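Local coordinates for protein prolyl 4-hydroxylase (Paramecium bursaria Chlorella virus 1, PDB 5C5T) that probably hydroxylates proline residues of collagen-like chains, using 2-oxoglutarate and molecular oxygen at a metal centre, at residues V52-A57 with V159-P164; F191-A194 with K200-K203; Y37-D42 with R106-S111. All coordinates share one frame; numbering follows the deposited sequence.

Interaction 1 of 3, residues V52-A57 with V159-P164; sequences VLINAA and VYLKAP
The backbones approach most closely where helix 47-59 passes the end of strand 153-160, with the CA atoms of I54 and L161 7.0 Å apart. At that point the strand reaches a corner, and L161 and K162 both face I218 of strand 217-225, forming a classic beta bulge. Through the bulge the side chain of L161 is turned to the helix.

Two consecutive helix residues receive L161, each in its own way. L53 meets it obliquely: its CD2 lies 3.6 Å from CD1 of L161, and the CG of L53 is almost as near that same methyl, at 3.8 Å. The side chains of I54 and L161 instead slide past one another in opposite directions, with I54 CG1 3.8 Å from L161 CB. With chi1 at -66° and chi2 near 163°, the I54 chain extends onward to the backbone of the bulge; its CD1 rests 3.5 Å from L161 O and 3.9 Å from K162 CB.

Neither helix residue serves this segment alone. L53 also touches V97, I98 and I101 of helix 96-109, and I54 touches I218, so the two helices, the end of strand 153-160 and strand 217-225 share one apolar layer. This is the helix-backed sheet usual among double-stranded beta-helix oxygenases, and K217, a 2-oxoglutarate ligand, has its side chain about 6 Å from that of K162.

The contact itself is purely van der Waals. Its polar atoms are served by other partners: L161 O accepts from K185 NZ, and K162 NZ pairs with E216. Aliphatic carbon can therefore close over the bulge, while E216 probably offsets the charge of K162.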
loop_
_atom_site.group_PDB
_atom_site.type_symbol
_atom_site.label_atom_id
_atom_site.label_comp_id
_atom_site.label_asym_id
_atom_site.label_seq_id
_atom_site.Cartn_x
_atom_site.Cartn_y
_atom_site.Cartn_z
ATOM N N VAL A 52 -8.176 -15.680 -3.637
ATOM C CA VAL A 52 -7.583 -16.640 -2.722
ATOM C C VAL A 52 -7.086 -15.870 -1.476
ATOM O O VAL A 52 -7.265 -16.307 -0.344
ATOM C CB VAL A 52 -6.463 -17.424 -3.429
ATOM C CG1 VAL A 52 -5.609 -18.200 -2.452
ATOM C CG2 VAL A 52 -7.087 -18.364 -4.478
ATOM N N LEU A 53 -6.517 -14.693 -1.697
ATOM C CA LEU A 53 -5.978 -13.933 -0.572
ATOM C C LEU A 53 -7.100 -13.372 0.266
ATOM O O LEU A 53 -7.044 -13.442 1.497
ATOM C CB LEU A 53 -5.022 -12.813 -1.038
ATOM C CG LEU A 53 -4.327 -11.989 0.072
ATOM C CD1 LEU A 53 -3.688 -12.890 1.125
ATOM C CD2 LEU A 53 -3.295 -11.002 -0.499
ATOM N N ILE A 54 -8.154 -12.824 -0.353
ATOM C CA ILE A 54 -9.291 -12.383 0.419
ATOM C C ILE A 54 -9.841 -13.488 1.300
ATOM O O ILE A 54 -10.140 -13.269 2.464
ATOM C CB ILE A 54 -10.399 -11.873 -0.517
ATOM C CG1 ILE A 54 -9.946 -10.601 -1.247
ATOM C CG2 ILE A 54 -11.688 -11.611 0.221
ATOM C CD1 ILE A 54 -10.772 -10.242 -2.479
ATOM N N ASN A 55 -10.050 -14.677 0.730
ATOM C CA ASN A 55 -10.597 -15.781 1.520
ATOM C C ASN A 55 -9.687 -16.171 2.686
ATOM O O ASN A 55 -10.201 -16.437 3.754
ATOM C CB ASN A 55 -10.911 -16.974 0.591
ATOM C CG ASN A 55 -12.077 -16.658 -0.327
ATOM O OD1 ASN A 55 -12.996 -15.928 0.051
ATOM N ND2 ASN A 55 -12.003 -17.136 -1.564
ATOM N N ALA A 56 -8.358 -16.127 2.508
ATOM C CA ALA A 56 -7.407 -16.444 3.566
ATOM C C ALA A 56 -7.523 -15.380 4.650
ATOM O O ALA A 56 -7.510 -15.722 5.832
ATOM C CB ALA A 56 -5.968 -16.540 3.023
ATOM N N ALA A 57 -7.676 -14.114 4.266
ATOM C CA ALA A 57 -7.830 -13.041 5.254
ATOM C C ALA A 57 -9.187 -13.151 6.053
ATOM O O ALA A 57 -9.227 -12.947 7.255
ATOM C CB ALA A 57 -7.699 -11.663 4.551
ATOM N N VAL A 159 -1.812 -3.398 -3.131
ATOM C CA VAL A 159 -2.589 -4.103 -4.163
ATOM C C VAL A 159 -4.057 -4.018 -3.860
ATOM O O VAL A 159 -4.464 -4.300 -2.728
ATOM C CB VAL A 159 -2.193 -5.599 -4.271
ATOM C CG1 VAL A 159 -2.829 -6.203 -5.520
ATOM C CG2 VAL A 159 -0.750 -5.782 -4.265
ATOM N N TYR A 160 -4.873 -3.624 -4.845
ATOM C CA TYR A 160 -6.352 -3.698 -4.686
ATOM C C TYR A 160 -6.802 -5.133 -4.900
ATOM O O TYR A 160 -6.611 -5.685 -5.995
ATOM C CB TYR A 160 -7.085 -2.775 -5.684
ATOM C CG TYR A 160 -6.707 -1.299 -5.579
ATOM C CD1 TYR A 160 -7.057 -0.563 -4.497
ATOM C CD2 TYR A 160 -5.983 -0.683 -6.590
ATOM C CE1 TYR A 160 -6.698 0.794 -4.389
ATOM C CE2 TYR A 160 -5.603 0.658 -6.491
ATOM C CZ TYR A 160 -5.974 1.382 -5.383
ATOM O OH TYR A 160 -5.624 2.728 -5.306
ATOM N N LEU A 161 -7.337 -5.759 -3.851
ATOM C CA LEU A 161 -7.846 -7.124 -3.975
ATOM C C LEU A 161 -9.304 -7.135 -4.388
ATOM O O LEU A 161 -9.725 -8.064 -5.074
ATOM C CB LEU A 161 -7.683 -7.892 -2.667
ATOM C CG LEU A 161 -6.261 -7.915 -2.088
ATOM C CD1 LEU A 161 -6.226 -8.886 -0.898
ATOM C CD2 LEU A 161 -5.198 -8.285 -3.054
ATOM N N LYS A 162 -10.058 -6.136 -3.948
ATOM C CA LYS A 162 -11.462 -5.999 -4.289
ATOM C C LYS A 162 -11.826 -4.512 -4.368
ATOM O O LYS A 162 -11.489 -3.714 -3.468
ATOM C CB LYS A 162 -12.352 -6.715 -3.275
ATOM C CG LYS A 162 -13.853 -6.695 -3.672
ATOM C CD LYS A 162 -14.689 -7.678 -2.836
ATOM C CE LYS A 162 -16.108 -7.793 -3.411
ATOM N NZ LYS A 162 -16.866 -8.889 -2.746
ATOM N N ALA A 163 -12.464 -4.128 -5.465
ATOM C CA ALA A 163 -12.893 -2.742 -5.682
ATOM C C ALA A 163 -14.375 -2.518 -5.345
ATOM O O ALA A 163 -15.170 -3.469 -5.436
ATOM C CB ALA A 163 -12.633 -2.364 -7.116
ATOM N N PRO A 164 -14.740 -1.273 -4.982
ATOM C CA PRO A 164 -16.138 -0.852 -4.777
ATOM C C PRO A 164 -16.949 -1.075 -6.014
ATOM O O PRO A 164 -16.397 -1.242 -7.110
ATOM C CB PRO A 164 -16.024 0.632 -4.467
ATOM C CG PRO A 164 -14.673 0.800 -3.867
ATOM C CD PRO A 164 -13.808 -0.192 -4.615
#

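Interaction 2 of 3, residues F191-A194 with K200-K203; sequences FWVA and KLYK
V193 and A194 lie against L201 and Y202 across a loop in which the chain doubles back after strand 188-192, and A194 and L201 form a single, isolated beta bridge, their CA atoms 4.1 Å apart. The loop connects strands 188-192 and 207-209 of the double-stranded beta-helix fold typical of 2-oxoglutarate oxygenases, and the V193 side chain sits about 4 Å from that of D140, a zinc ligand.

Hydrogen bonding gathers on one carbonyl. Y202 N donates to V193 O over 3.0 Å, and the donor stands 41° out of the carbonyl plane rather than on a lone pair. A water also donates to V193 O, at 2.8 Å, and with its other hydrogen to Y202 O, tying the two arms of the loop together a second time. T205 OG1 lies within hydrogen-bonding reach of both W192 O and Y202 O, its one hydrogen being shared between them or alternating.

Weaker CA-H...O contacts flank the bridge on both partners. L201 CA approaches V193 O at 3.4 Å, and A194 CA comes similarly near K200 O.

Apolar contacts fill in around the backbone. The V193 and L201 side chains lie side by side and point the same way, with V193 CG1 4.1 Å from L201 CD2; a methyl of L201 thereby also lies beside the V193 carbonyl. The ring of Y202 does the rest. Its chi1 of -61° sets CG anti to its own carbonyl carbon, and the ring crosses to the opposite segment, where W192 CB touches Y202 CD2 at 3.8 Å. The indole of W192 leads off instead to V32 and C33.

At the far end of this packing the Y202 ring meets A194 obliquely, its CE2 carbon 3.3 Å from the carbonyl oxygen A194 O.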
loop_
_atom_site.group_PDB
_atom_site.type_symbol
_atom_site.label_atom_id
_atom_site.label_comp_id
_atom_site.label_asym_id
_atom_site.label_seq_id
_atom_site.Cartn_x
_atom_site.Cartn_y
_atom_site.Cartn_z
ATOM N N PHE A 191 4.319 3.645 -4.134
ATOM C CA PHE A 191 4.735 5.010 -3.955
ATOM C C PHE A 191 5.834 5.159 -2.928
ATOM O O PHE A 191 5.921 4.412 -1.951
ATOM C CB PHE A 191 3.532 5.944 -3.577
ATOM C CG PHE A 191 2.756 5.526 -2.338
ATOM C CD1 PHE A 191 1.684 4.650 -2.426
ATOM C CD2 PHE A 191 3.056 6.066 -1.056
ATOM C CE1 PHE A 191 0.937 4.317 -1.300
ATOM C CE2 PHE A 191 2.343 5.694 0.057
ATOM C CZ PHE A 191 1.253 4.842 -0.071
ATOM N N TRP A 192 6.651 6.172 -3.151
ATOM C CA TRP A 192 7.747 6.481 -2.225
ATOM C C TRP A 192 7.226 7.190 -0.984
ATOM O O TRP A 192 6.351 8.037 -1.060
ATOM C CB TRP A 192 8.819 7.341 -2.914
ATOM C CG TRP A 192 9.596 6.577 -3.903
ATOM C CD1 TRP A 192 9.379 6.537 -5.240
ATOM C CD2 TRP A 192 10.701 5.699 -3.640
ATOM N NE1 TRP A 192 10.293 5.689 -5.839
ATOM C CE2 TRP A 192 11.122 5.176 -4.877
ATOM C CE3 TRP A 192 11.404 5.331 -2.475
ATOM C CZ2 TRP A 192 12.203 4.279 -4.990
ATOM C CZ3 TRP A 192 12.482 4.448 -2.593
ATOM C CH2 TRP A 192 12.867 3.941 -3.832
ATOM N N VAL A 193 7.734 6.777 0.172
ATOM C CA VAL A 193 7.338 7.335 1.477
ATOM C C VAL A 193 8.457 8.209 2.086
ATOM O O VAL A 193 8.200 9.287 2.630
ATOM C CB VAL A 193 6.930 6.187 2.447
ATOM C CG1 VAL A 193 6.629 6.747 3.889
ATOM C CG2 VAL A 193 5.692 5.468 1.960
ATOM N N ALA A 194 9.695 7.739 1.998
ATOM C CA ALA A 194 10.826 8.466 2.571
ATOM C C ALA A 194 12.108 8.231 1.771
ATOM O O ALA A 194 12.230 7.276 1.003
ATOM C CB ALA A 194 11.040 8.074 4.076
ATOM N N LYS A 200 14.045 11.044 5.742
ATOM C CA LYS A 200 13.019 12.084 5.834
ATOM C C LYS A 200 11.867 11.797 4.864
ATOM O O LYS A 200 12.105 11.307 3.776
ATOM C CB LYS A 200 13.577 13.478 5.541
ATOM C CG LYS A 200 14.579 13.949 6.601
ATOM C CD LYS A 200 15.045 15.347 6.292
ATOM C CE LYS A 200 16.123 15.780 7.251
ATOM N NZ LYS A 200 16.727 17.080 6.865
ATOM N N LEU A 201 10.642 12.154 5.238
ATOM C CA LEU A 201 9.486 11.921 4.387
ATOM C C LEU A 201 9.502 12.721 3.069
ATOM O O LEU A 201 9.921 13.897 3.031
ATOM C CB LEU A 201 8.199 12.305 5.116
ATOM C CG LEU A 201 7.794 11.501 6.354
ATOM C CD1 LEU A 201 6.448 12.091 6.861
ATOM C CD2 LEU A 201 7.674 10.050 6.101
ATOM N N TYR A 202 8.985 12.100 2.020
ATOM C CA TYR A 202 8.506 12.856 0.849
ATOM C C TYR A 202 7.090 13.300 1.193
ATOM O O TYR A 202 6.179 12.478 1.107
ATOM C CB TYR A 202 8.493 11.992 -0.423
ATOM C CG TYR A 202 9.838 11.464 -0.845
ATOM C CD1 TYR A 202 10.782 12.310 -1.411
ATOM C CD2 TYR A 202 10.160 10.123 -0.702
ATOM C CE1 TYR A 202 12.018 11.823 -1.803
ATOM C CE2 TYR A 202 11.368 9.637 -1.099
ATOM C CZ TYR A 202 12.305 10.480 -1.653
ATOM O OH TYR A 202 13.549 9.955 -2.032
ATOM N N LYS A 203 6.870 14.551 1.589
ATOM C CA LYS A 203 5.513 14.953 1.930
ATOM C C LYS A 203 4.592 15.060 0.690
ATOM O O LYS A 203 3.364 15.114 0.838
ATOM C CB LYS A 203 5.524 16.259 2.724
ATOM C CG LYS A 203 6.071 16.047 4.138
ATOM C CD LYS A 203 6.103 17.339 4.882
ATOM C CE LYS A 203 7.107 17.321 6.027
ATOM N NZ LYS A 203 7.343 18.718 6.541
HETATM O O HOH W 1 5.561 10.280 2.876
#

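Interaction 3 of 3, residues Y37-D42 with R106-S111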
loop_
_atom_site.group_PDB
_atom_site.type_symbol
_atom_site.label_atom_id
_atom_site.label_comp_id
_atom_site.label_asym_id
_atom_site.label_seq_id
_atom_site.Cartn_x
_atom_site.Cartn_y
_atom_site.Cartn_z
ATOM N N TYR A 37 7.015 9.710 -8.132
ATOM C CA TYR A 37 6.504 9.528 -6.756
ATOM C C TYR A 37 5.625 8.284 -6.569
ATOM O O TYR A 37 5.626 7.679 -5.505
ATOM C CB TYR A 37 5.736 10.806 -6.310
ATOM C CG TYR A 37 6.613 11.997 -6.004
ATOM C CD1 TYR A 37 7.322 12.082 -4.807
ATOM C CD2 TYR A 37 6.730 13.056 -6.911
ATOM C CE1 TYR A 37 8.121 13.173 -4.534
ATOM C CE2 TYR A 37 7.510 14.153 -6.616
ATOM C CZ TYR A 37 8.185 14.204 -5.439
ATOM O OH TYR A 37 8.977 15.281 -5.150
ATOM N N TYR A 38 4.883 7.905 -7.617
ATOM C CA TYR A 38 4.028 6.699 -7.633
ATOM C C TYR A 38 4.060 6.088 -9.021
ATOM O O TYR A 38 4.399 6.784 -9.986
ATOM C CB TYR A 38 2.570 7.016 -7.243
ATOM C CG TYR A 38 1.927 7.953 -8.232
ATOM C CD1 TYR A 38 1.424 7.491 -9.419
ATOM C CD2 TYR A 38 1.893 9.306 -7.983
ATOM C CE1 TYR A 38 0.861 8.371 -10.351
ATOM C CE2 TYR A 38 1.325 10.204 -8.888
ATOM C CZ TYR A 38 0.804 9.722 -10.074
ATOM O OH TYR A 38 0.286 10.674 -10.981
ATOM N N GLU A 39 3.825 4.782 -9.081
ATOM C CA GLU A 39 3.633 4.038 -10.314
ATOM C C GLU A 39 2.492 3.082 -10.097
ATOM O O GLU A 39 2.386 2.410 -9.040
ATOM C CB GLU A 39 4.900 3.292 -10.705
ATOM C CG GLU A 39 6.071 4.192 -10.956
ATOM C CD GLU A 39 7.337 3.449 -11.329
ATOM O OE1 GLU A 39 7.346 2.716 -12.336
ATOM O OE2 GLU A 39 8.343 3.647 -10.644
ATOM N N LYS A 40 1.693 2.915 -11.157
ATOM C CA LYS A 40 0.550 2.012 -11.135
ATOM C C LYS A 40 0.837 0.838 -12.033
ATOM O O LYS A 40 1.315 1.034 -13.149
ATOM C CB LYS A 40 -0.743 2.753 -11.575
ATOM C CG LYS A 40 -2.049 1.888 -11.589
ATOM C CD LYS A 40 -3.263 2.655 -12.078
ATOM C CE LYS A 40 -3.391 2.554 -13.577
ATOM N NZ LYS A 40 -4.675 3.173 -13.990
ATOM N N ILE A 41 0.569 -0.377 -11.561
ATOM C CA ILE A 41 0.756 -1.579 -12.351
ATOM C C ILE A 41 -0.540 -2.365 -12.439
ATOM O O ILE A 41 -0.974 -2.950 -11.460
ATOM C CB ILE A 41 1.859 -2.443 -11.763
ATOM C CG1 ILE A 41 3.151 -1.641 -11.516
ATOM C CG2 ILE A 41 2.124 -3.667 -12.679
ATOM C CD1 ILE A 41 4.117 -2.385 -10.545
ATOM N N ASP A 42 -1.161 -2.420 -13.611
ATOM C CA ASP A 42 -2.338 -3.284 -13.762
ATOM C C ASP A 42 -1.928 -4.768 -13.840
ATOM O O ASP A 42 -0.875 -5.077 -14.367
ATOM C CB ASP A 42 -3.115 -2.888 -15.000
ATOM C CG ASP A 42 -3.819 -1.576 -14.835
ATOM O OD1 ASP A 42 -4.367 -1.283 -13.744
ATOM O OD2 ASP A 42 -3.835 -0.824 -15.822
ATOM N N ARG A 106 10.142 -7.310 -4.889
ATOM C CA ARG A 106 11.596 -7.335 -4.925
ATOM C C ARG A 106 12.115 -7.164 -6.366
ATOM O O ARG A 106 13.049 -6.365 -6.620
ATOM C CB ARG A 106 12.054 -8.648 -4.253
ATOM C CG ARG A 106 13.529 -8.904 -4.325
ATOM C CD ARG A 106 13.840 -10.146 -3.522
ATOM N NE ARG A 106 13.329 -11.331 -4.221
ATOM C CZ ARG A 106 12.318 -12.115 -3.824
ATOM N NH1 ARG A 106 11.640 -11.890 -2.692
ATOM N NH2 ARG A 106 11.992 -13.159 -4.578
ATOM N N GLU A 107 11.505 -7.857 -7.317
ATOM C CA GLU A 107 11.918 -7.722 -8.712
ATOM C C GLU A 107 11.730 -6.285 -9.218
ATOM O O GLU A 107 12.533 -5.789 -9.995
ATOM C CB GLU A 107 11.148 -8.702 -9.575
ATOM C CG GLU A 107 11.505 -10.134 -9.244
ATOM C CD GLU A 107 10.700 -11.149 -10.035
ATOM O OE1 GLU A 107 9.581 -10.806 -10.472
ATOM O OE2 GLU A 107 11.203 -12.279 -10.218
ATOM N N PHE A 108 10.645 -5.656 -8.784
ATOM C CA PHE A 108 10.398 -4.223 -9.092
ATOM C C PHE A 108 11.473 -3.308 -8.507
ATOM O O PHE A 108 11.960 -2.387 -9.167
ATOM C CB PHE A 108 9.000 -3.796 -8.569
ATOM C CG PHE A 108 8.699 -2.329 -8.775
ATOM C CD1 PHE A 108 8.272 -1.865 -10.011
ATOM C CD2 PHE A 108 8.864 -1.421 -7.733
ATOM C CE1 PHE A 108 8.012 -0.514 -10.205
ATOM C CE2 PHE A 108 8.613 -0.063 -7.908
ATOM C CZ PHE A 108 8.193 0.391 -9.149
ATOM N N LEU A 109 11.793 -3.520 -7.242
ATOM C CA LEU A 109 12.783 -2.679 -6.570
ATOM C C LEU A 109 14.169 -2.924 -7.193
ATOM O O LEU A 109 15.018 -2.041 -7.164
ATOM C CB LEU A 109 12.819 -2.918 -5.060
ATOM C CG LEU A 109 11.607 -2.381 -4.323
ATOM C CD1 LEU A 109 11.515 -2.966 -2.927
ATOM C CD2 LEU A 109 11.616 -0.856 -4.314
ATOM N N ASN A 110 14.370 -4.090 -7.800
ATOM C CA ASN A 110 15.644 -4.377 -8.454
ATOM C C ASN A 110 15.932 -3.470 -9.668
ATOM O O ASN A 110 17.093 -3.324 -10.065
ATOM C CB ASN A 110 15.720 -5.851 -8.885
ATOM C CG ASN A 110 15.972 -6.817 -7.699
ATOM O OD1 ASN A 110 16.413 -6.395 -6.611
ATOM N ND2 ASN A 110 15.687 -8.120 -7.911
ATOM N N SER A 111 14.902 -2.841 -10.224
ATOM C CA SER A 111 15.067 -1.827 -11.280
ATOM C C SER A 111 15.413 -0.445 -10.716
ATOM O O SER A 111 15.590 0.513 -11.462
ATOM C CB SER A 111 13.788 -1.743 -12.121
ATOM O OG SER A 111 12.705 -1.106 -11.418
#
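The torsions of F108 and E39 carry each side chain across the gap between strand 38-41 and helix 96-109: in F108, CG lies anti to the backbone N (chi1 177°) and the ring reaches straight out from the helix, while the E39 chain stays extended beyond CG. So wide is the gap that the nearest CA atoms, those of I41 and F108, are 10.5 Å apart, and only long side chains can bridge it.

F108 is met from two residues on one face of the strand. The carboxylate of E39 comes to the rim of the ring, its OE2 3.6 Å from F108 CZ and its OE1 3.9 Å from F108 CE1. The E39 CD carbon lies in the ring plane at the edge, and the carboxylate is turned 59° from that plane. I41 comes obliquely near the ring, with its CD1 4.2 Å from F108 CD1. The F108 ring also meets that of F190, on strand 188-192, at about 55°, so the helix touches the sheet beyond its outermost strand.

Behind the ring the helix backbone is fastened by S111. Its OG donates to F108 O at 2.7 Å in the carbonyl plane, and S111 N reaches the same oxygen at 3.2 Å, so one carbonyl accepts from two donors of one residue.

K112 forms a salt bridge with E39 OE2. The manganese ion bound by D34 and H114, together with the C33–C115 disulfide, ties the same two regions together nearby. A negative carboxylate resting against ring C-H groups probably gains from the weakly positive rim of the aromatic ring; K112 probably offsets part of the charge, and the weak attraction adds to the packing.

How the interactions relate
The large sheet is common to all three contacts. Interaction 1 is the buried one, apolar throughout, with helix 47-59 packed on the corner at the end of strand 153-160. Interaction 3 lies at the surface, where helix 96-109 meets the outermost strand 38-41 and a charged group joins the packing. Interaction 2 is intermediate, a partly buried turn where one backbone hydrogen bond and a bridging water join apolar packing. Interactions 2 and 3 touch directly, since their strands 188-192 and 38-41 are neighbours: W192 N lies 3.0 Å from Y37 O, probably a hydrogen bond. Interactions 1 and 2 stand on opposite sides of the chain's centre, about 26 Å apart between centres.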